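Local atomic coordinates of putative alpha-L-fucosidase (Bacteroides thetaiotaomicron, PDB entry 3EYP), a protein that probably hydrolyses alpha-L-fucosidic linkages, as a member of glycoside hydrolase family 29 that also carries an F5/8 type C domain. Residues N326-A331 / K347-E352. Sequence-based numbering, arbitrary orientation.
Sequences NLLRGA and KMLDNE
The guanidinium of Arg329 has the amide oxygen of Asn351 over one face and the carbonyl oxygen of Leu349 at its edge. Asn351 OD1 lies 3.3 Å above the guanidinium plane, shifted toward the rim. The amide and guanidinium planes are 30° apart. At the edge, Arg329 NH2 donates a nearly straight hydrogen bond to Leu349 O (3.0 Å, 166°). The acceptor lies almost in the guanidinium plane. The arginine chain bends at chi3 (59°), which brings NH2 back to the same carbonyl that CG and CD already touch. Arg329 CD also meets Asn351 OD1 at 3.6 Å.

Leu349 has the largest share of the buried surface. Leu349 CD2 touches Leu328 CB at 3.9 Å. Leu349 CD2 also lies 3.6 Å from Asn326 ND2, where the two side chains cross at about a right angle. The Asn326 amide is buried, and backbone groups hold it in place. Asn326 OD1 accepts from Leu328 N (3.0 Å), forming an Asx turn, and also from Val453 N. ND2 donates to Phe451 O.

The contact joins the loop 326-331 to the loop 347-352 of the F5/8 type C beta-sandwich. Residues 326-331 link helix 306-323 to strand 332-335, and residues 347-352 precede strand 357-358. Strand 447-454 hydrogen-bonds through its backbone to Leu327 and Met348, while Phe370 of strand 366-372 packs on Leu328 and Leu349.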
ATOM      1  N   ASN A 326     -19.583  11.888  -7.467  1.00 51.34           N
ATOM      2  CA  ASN A 326     -18.792  12.837  -8.248  1.00 51.31           C
ATOM      3  C   ASN A 326     -19.710  14.008  -8.634  1.00 51.63           C
ATOM      4  O   ASN A 326     -20.620  13.861  -9.457  1.00 50.99           O
ATOM      5  CB  ASN A 326     -18.227  12.166  -9.489  1.00 50.94           C
ATOM      6  CG  ASN A 326     -17.319  13.055 -10.254  1.00 49.93           C
ATOM      7  OD1 ASN A 326     -17.192  14.259  -9.965  1.00 48.29           O
ATOM      8  ND2 ASN A 326     -16.678  12.480 -11.256  1.00 48.91           N
ATOM      9  N   LEU A 327     -19.459  15.143  -8.000  1.00 52.44           N
ATOM     10  CA  LEU A 327     -20.290  16.342  -8.146  1.00 52.48           C
ATOM     11  C   LEU A 327     -20.201  16.918  -9.546  1.00 53.55           C
ATOM     12  O   LEU A 327     -20.990  17.794  -9.935  1.00 53.92           O
ATOM     13  CB  LEU A 327     -19.917  17.404  -7.124  1.00 52.67           C
ATOM     14  CG  LEU A 327     -20.214  16.942  -5.694  1.00 52.81           C
ATOM     15  CD1 LEU A 327     -19.849  18.015  -4.678  1.00 51.31           C
ATOM     16  CD2 LEU A 327     -21.707  16.486  -5.561  1.00 50.20           C
ATOM     17  N   LEU A 328     -19.254  16.418 -10.319  1.00 53.22           N
ATOM     18  CA  LEU A 328     -19.134  16.897 -11.688  1.00 54.35           C
ATOM     19  C   LEU A 328     -20.121  16.159 -12.574  1.00 56.02           C
ATOM     20  O   LEU A 328     -20.346  16.554 -13.718  1.00 56.75           O
ATOM     21  CB  LEU A 328     -17.730  16.705 -12.267  1.00 52.97           C
ATOM     22  CG  LEU A 328     -16.607  17.486 -11.618  1.00 51.27           C
ATOM     23  CD1 LEU A 328     -15.301  17.175 -12.345  1.00 44.88           C
ATOM     24  CD2 LEU A 328     -16.921  18.988 -11.564  1.00 50.17           C
ATOM     25  N   ARG A 329     -20.701  15.063 -12.089  1.00 57.38           N
ATOM     26  CA  ARG A 329     -21.510  14.282 -13.002  1.00 59.35           C
ATOM     27  C   ARG A 329     -22.692  15.107 -13.485  1.00 59.28           C
ATOM     28  O   ARG A 329     -23.287  15.881 -12.771  1.00 59.44           O
ATOM     29  CB  ARG A 329     -21.880  12.919 -12.444  1.00 60.14           C
ATOM     30  CG  ARG A 329     -20.817  11.881 -12.943  1.00 62.80           C
ATOM     31  CD  ARG A 329     -20.916  10.546 -12.218  1.00 67.59           C
ATOM     32  NE  ARG A 329     -22.244   9.977 -12.405  1.00 70.40           N
ATOM     33  CZ  ARG A 329     -22.613   9.245 -13.446  1.00 73.14           C
ATOM     34  NH1 ARG A 329     -23.862   8.799 -13.503  1.00 75.54           N
ATOM     35  NH2 ARG A 329     -21.750   8.954 -14.421  1.00 72.71           N
ATOM     36  N   GLY A 330     -22.962  14.984 -14.754  1.00 59.66           N
ATOM     37  CA  GLY A 330     -24.091  15.699 -15.318  1.00 59.81           C
ATOM     38  C   GLY A 330     -23.643  16.942 -16.019  1.00 59.41           C
ATOM     39  O   GLY A 330     -24.423  17.565 -16.758  1.00 59.87           O
ATOM     40  N   ALA A 331     -22.367  17.266 -15.818  1.00 57.90           N
ATOM     41  CA  ALA A 331     -21.758  18.481 -16.421  1.00 57.46           C
ATOM     42  C   ALA A 331     -21.785  18.464 -17.939  1.00 56.24           C
ATOM     43  O   ALA A 331     -21.865  17.413 -18.581  1.00 56.30           O
ATOM     44  CB  ALA A 331     -20.302  18.718 -15.911  1.00 57.27           C
ATOM     45  N   LYS A 347     -15.546  10.745 -20.687  1.00 49.90           N
ATOM     46  CA  LYS A 347     -15.131   9.459 -20.121  1.00 50.78           C
ATOM     47  C   LYS A 347     -14.658   9.561 -18.654  1.00 50.19           C
ATOM     48  O   LYS A 347     -14.828   8.621 -17.898  1.00 51.95           O
ATOM     49  CB  LYS A 347     -14.056   8.817 -20.973  1.00 50.36           C
ATOM     50  CG  LYS A 347     -14.522   8.672 -22.343  1.00 52.99           C
ATOM     51  CD  LYS A 347     -15.732   7.782 -22.428  1.00 55.26           C
ATOM     52  CE  LYS A 347     -15.883   7.246 -23.838  1.00 57.47           C
ATOM     53  NZ  LYS A 347     -16.742   8.138 -24.629  1.00 57.91           N
ATOM     54  N   MET A 348     -14.108  10.712 -18.278  1.00 48.29           N
ATOM     55  CA  MET A 348     -13.520  10.917 -16.932  1.00 48.91           C
ATOM     56  C   MET A 348     -14.601  10.850 -15.854  1.00 49.59           C
ATOM     57  O   MET A 348     -14.340  10.802 -14.615  1.00 49.86           O
ATOM     58  CB  MET A 348     -12.800  12.281 -16.847  1.00 48.38           C
ATOM     59  CG  MET A 348     -11.425  12.364 -17.641  1.00 46.58           C
ATOM     60  SD  MET A 348     -10.455  13.900 -17.442  1.00 35.13           S
ATOM     61  CE  MET A 348     -11.011  14.974 -18.817  1.00 45.32           C
ATOM     62  N   LEU A 349     -15.824  10.851 -16.356  1.00 49.71           N
ATOM     63  CA  LEU A 349     -17.019  11.058 -15.524  1.00 50.73           C
ATOM     64  C   LEU A 349     -17.956   9.889 -15.474  1.00 51.16           C
ATOM     65  O   LEU A 349     -18.942   9.920 -14.752  1.00 50.66           O
ATOM     66  CB  LEU A 349     -17.830  12.254 -16.013  1.00 50.46           C
ATOM     67  CG  LEU A 349     -17.171  13.611 -16.029  1.00 50.63           C
ATOM     68  CD1 LEU A 349     -18.148  14.708 -16.448  1.00 49.04           C
ATOM     69  CD2 LEU A 349     -16.613  13.856 -14.628  1.00 52.93           C
ATOM     70  N   ASP A 350     -17.626   8.879 -16.245  1.00 51.80           N
ATOM     71  CA  ASP A 350     -18.540   7.782 -16.530  1.00 53.54           C
ATOM     72  C   ASP A 350     -18.468   6.595 -15.594  1.00 54.90           C
ATOM     73  O   ASP A 350     -19.169   5.607 -15.767  1.00 54.93           O
ATOM     74  CB  ASP A 350     -18.400   7.316 -17.975  1.00 53.08           C
ATOM     75  CG  ASP A 350     -17.134   6.521 -18.223  1.00 54.85           C
ATOM     76  OD1 ASP A 350     -16.438   6.202 -17.245  1.00 54.73           O
ATOM     77  OD2 ASP A 350     -16.838   6.218 -19.406  1.00 53.09           O
ATOM     78  N   ASN A 351     -17.608   6.679 -14.612  1.00 56.62           N
ATOM     79  CA  ASN A 351     -17.498   5.579 -13.649  1.00 58.96           C
ATOM     80  C   ASN A 351     -17.218   4.211 -14.267  1.00 59.54           C
ATOM     81  O   ASN A 351     -17.495   3.183 -13.660  1.00 59.91           O
ATOM     82  CB  ASN A 351     -18.795   5.459 -12.869  1.00 59.16           C
ATOM     83  CG  ASN A 351     -19.010   6.617 -11.925  1.00 62.61           C
ATOM     84  OD1 ASN A 351     -20.140   7.071 -11.722  1.00 70.73           O
ATOM     85  ND2 ASN A 351     -17.936   7.119 -11.352  1.00 66.31           N
ATOM     86  N   GLU A 352     -16.726   4.197 -15.487  1.00 60.33           N
ATOM     87  CA  GLU A 352     -16.308   2.924 -16.097  1.00 61.76           C
ATOM     88  C   GLU A 352     -14.863   2.681 -15.725  1.00 61.80           C
ATOM     89  O   GLU A 352     -14.064   3.611 -15.642  1.00 62.00           O
ATOM     90  CB  GLU A 352     -16.398   2.933 -17.615  1.00 62.29           C
ATOM     91  CG  GLU A 352     -17.630   3.549 -18.189  1.00 66.18           C
ATOM     92  CD  GLU A 352     -18.732   2.554 -18.393  1.00 71.43           C
ATOM     93  OE1 GLU A 352     -18.550   1.363 -18.037  1.00 73.98           O
ATOM     94  OE2 GLU A 352     -19.799   2.972 -18.908  1.00 77.61           O
TER